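Elastinolytic metalloprotease (Pseudoalteromonas sp. CF6-2, PDB 6IK4) is a zinc-dependent M23-family protease, probably an endopeptidase, associated with cleavage of elastin and of bacterial peptidoglycan. Local coordinates at residues A[75-80]-A[117-122]. Sequence-based numbering, arbitrary orientation.
Sequences TNYYHM and PHVHFT. With ZN (zinc ion), chain B.
F121 turns its ring edge toward the face of Y77 in an offset edge-to-face pair, planes at 69° and CD1 of F121 3.6 Å from CE2 of Y77. V119 CG2 packs on Y77 CB (4.0 Å), at the edge of the ring, while the Y77 hydroxyl is held by T75 OG1 and the backbone N of A52. Replacing Y77 with an alanine would probably open a gap against the edge of F121 and leave T75 OG1 and A52 N without the hydroxyl.

Beneath these rings, strands 75-78 and 119-122 run antiparallel, joined by paired N-H...O=C bonds between N76 and T122 and between Y78 and H120. On the other face, one water links N76 ND2, H120 O and T122 OG1; N64 OD1 and S32 OG also bond these two side chains.

H120 projects on this face with N76, Y78 and T122; chi1 of 170°, CG trans to N, carries ND1 to the zinc at 2.0 Å, and NE2 hydrogen-bonds to N23 OD1. Where the strand pairing ends, the H79 and H118 rings, both predicted catalytic, meet obliquely, CD2 of H79 3.2 Å from NE2 of H118; A107 O and G116 O hold their respective ND1 atoms. H118 and H120 form the HxH motif, with H120 joining H21 and D34 at the zinc, as in M23 metallopeptidases.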
loop_
_atom_site.group_PDB
_atom_site.type_symbol
_atom_site.label_atom_id
_atom_site.label_comp_id
_atom_site.label_asym_id
_atom_site.label_seq_id
_atom_site.Cartn_x
_atom_site.Cartn_y
_atom_site.Cartn_z
ATOM N N THR A 75 2.426 -8.319 -1.274
ATOM C CA THR A 75 2.290 -6.875 -1.193
ATOM C C THR A 75 3.645 -6.279 -0.838
ATOM O O THR A 75 4.371 -6.813 0.007
ATOM C CB THR A 75 1.215 -6.463 -0.180
ATOM O OG1 THR A 75 1.411 -7.149 1.069
ATOM C CG2 THR A 75 -0.170 -6.807 -0.735
ATOM N N ASN A 76 3.978 -5.179 -1.499
ATOM C CA ASN A 76 5.240 -4.490 -1.290
ATOM C C ASN A 76 4.943 -3.137 -0.664
ATOM O O ASN A 76 3.929 -2.514 -0.986
ATOM C CB ASN A 76 5.987 -4.335 -2.613
ATOM C CG ASN A 76 7.471 -4.111 -2.421
ATOM O OD1 ASN A 76 8.246 -5.065 -2.371
ATOM N ND2 ASN A 76 7.875 -2.842 -2.299
ATOM N N TYR A 77 5.815 -2.710 0.257
ATOM C CA TYR A 77 5.639 -1.496 1.049
ATOM C C TYR A 77 6.909 -0.670 0.909
ATOM O O TYR A 77 7.959 -1.080 1.410
ATOM C CB TYR A 77 5.382 -1.828 2.529
ATOM C CG TYR A 77 4.240 -2.807 2.733
ATOM C CD1 TYR A 77 4.410 -4.177 2.486
ATOM C CD2 TYR A 77 2.991 -2.367 3.155
ATOM C CE1 TYR A 77 3.357 -5.074 2.650
ATOM C CE2 TYR A 77 1.936 -3.257 3.328
ATOM C CZ TYR A 77 2.116 -4.603 3.060
ATOM O OH TYR A 77 1.061 -5.489 3.224
ATOM N N TYR A 78 6.808 0.503 0.281
ATOM C CA TYR A 78 7.964 1.346 0.012
ATOM C C TYR A 78 7.774 2.714 0.675
ATOM O O TYR A 78 6.655 3.105 1.025
ATOM C CB TYR A 78 8.209 1.483 -1.512
ATOM C CG TYR A 78 9.496 2.208 -1.847
ATOM C CD1 TYR A 78 10.730 1.666 -1.504
ATOM C CD2 TYR A 78 9.480 3.449 -2.471
ATOM C CE1 TYR A 78 11.923 2.339 -1.789
ATOM C CE2 TYR A 78 10.664 4.124 -2.761
ATOM C CZ TYR A 78 11.879 3.564 -2.411
ATOM O OH TYR A 78 13.060 4.240 -2.695
ATOM N N HIS A 79 8.902 3.413 0.885
ATOM C CA HIS A 79 8.993 4.644 1.694
ATOM C C HIS A 79 8.891 4.355 3.194
ATOM O O HIS A 79 8.309 5.143 3.939
ATOM C CB HIS A 79 7.940 5.695 1.310
ATOM C CG HIS A 79 7.904 6.048 -0.142
ATOM N ND1 HIS A 79 9.021 6.444 -0.846
ATOM C CD2 HIS A 79 6.864 6.116 -1.009
ATOM C CE1 HIS A 79 8.673 6.722 -2.092
ATOM N NE2 HIS A 79 7.371 6.528 -2.218
ATOM N N MET A 80 9.487 3.251 3.649
ATOM C CA MET A 80 9.325 2.779 5.018
ATOM C C MET A 80 10.496 3.198 5.905
ATOM O O MET A 80 11.568 3.590 5.433
ATOM C CB MET A 80 9.197 1.245 5.048
ATOM C CG MET A 80 8.018 0.684 4.250
ATOM S SD MET A 80 6.461 1.194 5.001
ATOM C CE MET A 80 6.460 0.282 6.541
ATOM N N PRO A 117 5.067 12.337 3.484
ATOM C CA PRO A 117 5.051 10.971 4.041
ATOM C C PRO A 117 3.835 10.171 3.584
ATOM O O PRO A 117 2.696 10.659 3.603
ATOM C CB PRO A 117 5.027 11.208 5.555
ATOM C CG PRO A 117 5.620 12.580 5.741
ATOM C CD PRO A 117 5.216 13.370 4.522
ATOM N N HIS A 118 4.092 8.926 3.176
ATOM C CA HIS A 118 3.067 7.961 2.805
ATOM C C HIS A 118 3.768 6.624 2.599
ATOM O O HIS A 118 4.994 6.561 2.491
ATOM C CB HIS A 118 2.327 8.376 1.533
ATOM C CG HIS A 118 3.180 8.330 0.301
ATOM N ND1 HIS A 118 4.049 9.345 -0.041
ATOM C CD2 HIS A 118 3.288 7.398 -0.675
ATOM C CE1 HIS A 118 4.656 9.039 -1.175
ATOM N NE2 HIS A 118 4.213 7.862 -1.579
ATOM N N VAL A 119 2.985 5.555 2.523
ATOM C CA VAL A 119 3.510 4.265 2.067
ATOM C C VAL A 119 3.043 4.034 0.636
ATOM O O VAL A 119 1.874 4.263 0.307
ATOM C CB VAL A 119 3.081 3.111 2.994
ATOM C CG1 VAL A 119 1.560 3.046 3.146
ATOM C CG2 VAL A 119 3.621 1.773 2.455
ATOM N N HIS A 120 3.980 3.648 -0.228
ATOM C CA HIS A 120 3.701 3.222 -1.591
ATOM C C HIS A 120 3.446 1.723 -1.526
ATOM O O HIS A 120 4.366 0.950 -1.261
ATOM C CB HIS A 120 4.894 3.573 -2.488
ATOM C CG HIS A 120 4.844 2.991 -3.870
ATOM N ND1 HIS A 120 4.157 3.584 -4.906
ATOM C CD2 HIS A 120 5.458 1.906 -4.400
ATOM C CE1 HIS A 120 4.330 2.878 -6.010
ATOM N NE2 HIS A 120 5.115 1.852 -5.730
ATOM N N PHE A 121 2.197 1.325 -1.744
ATOM C CA PHE A 121 1.721 -0.046 -1.551
ATOM C C PHE A 121 1.483 -0.702 -2.909
ATOM O O PHE A 121 0.744 -0.156 -3.727
ATOM C CB PHE A 121 0.431 0.008 -0.725
ATOM C CG PHE A 121 -0.279 -1.310 -0.552
ATOM C CD1 PHE A 121 0.068 -2.175 0.475
ATOM C CD2 PHE A 121 -1.357 -1.636 -1.364
ATOM C CE1 PHE A 121 -0.618 -3.376 0.659
ATOM C CE2 PHE A 121 -2.042 -2.834 -1.192
ATOM C CZ PHE A 121 -1.673 -3.698 -0.177
ATOM N N THR A 122 2.070 -1.888 -3.139
ATOM C CA THR A 122 2.059 -2.520 -4.461
ATOM C C THR A 122 1.631 -3.978 -4.353
ATOM O O THR A 122 2.093 -4.691 -3.460
ATOM C CB THR A 122 3.454 -2.463 -5.126
ATOM O OG1 THR A 122 3.910 -1.104 -5.194
ATOM C CG2 THR A 122 3.458 -3.121 -6.553
HETATM ZN ZN ZN B . 3.152 5.350 -5.155
HETATM O O HOH W 1 5.686 -1.029 -3.023
#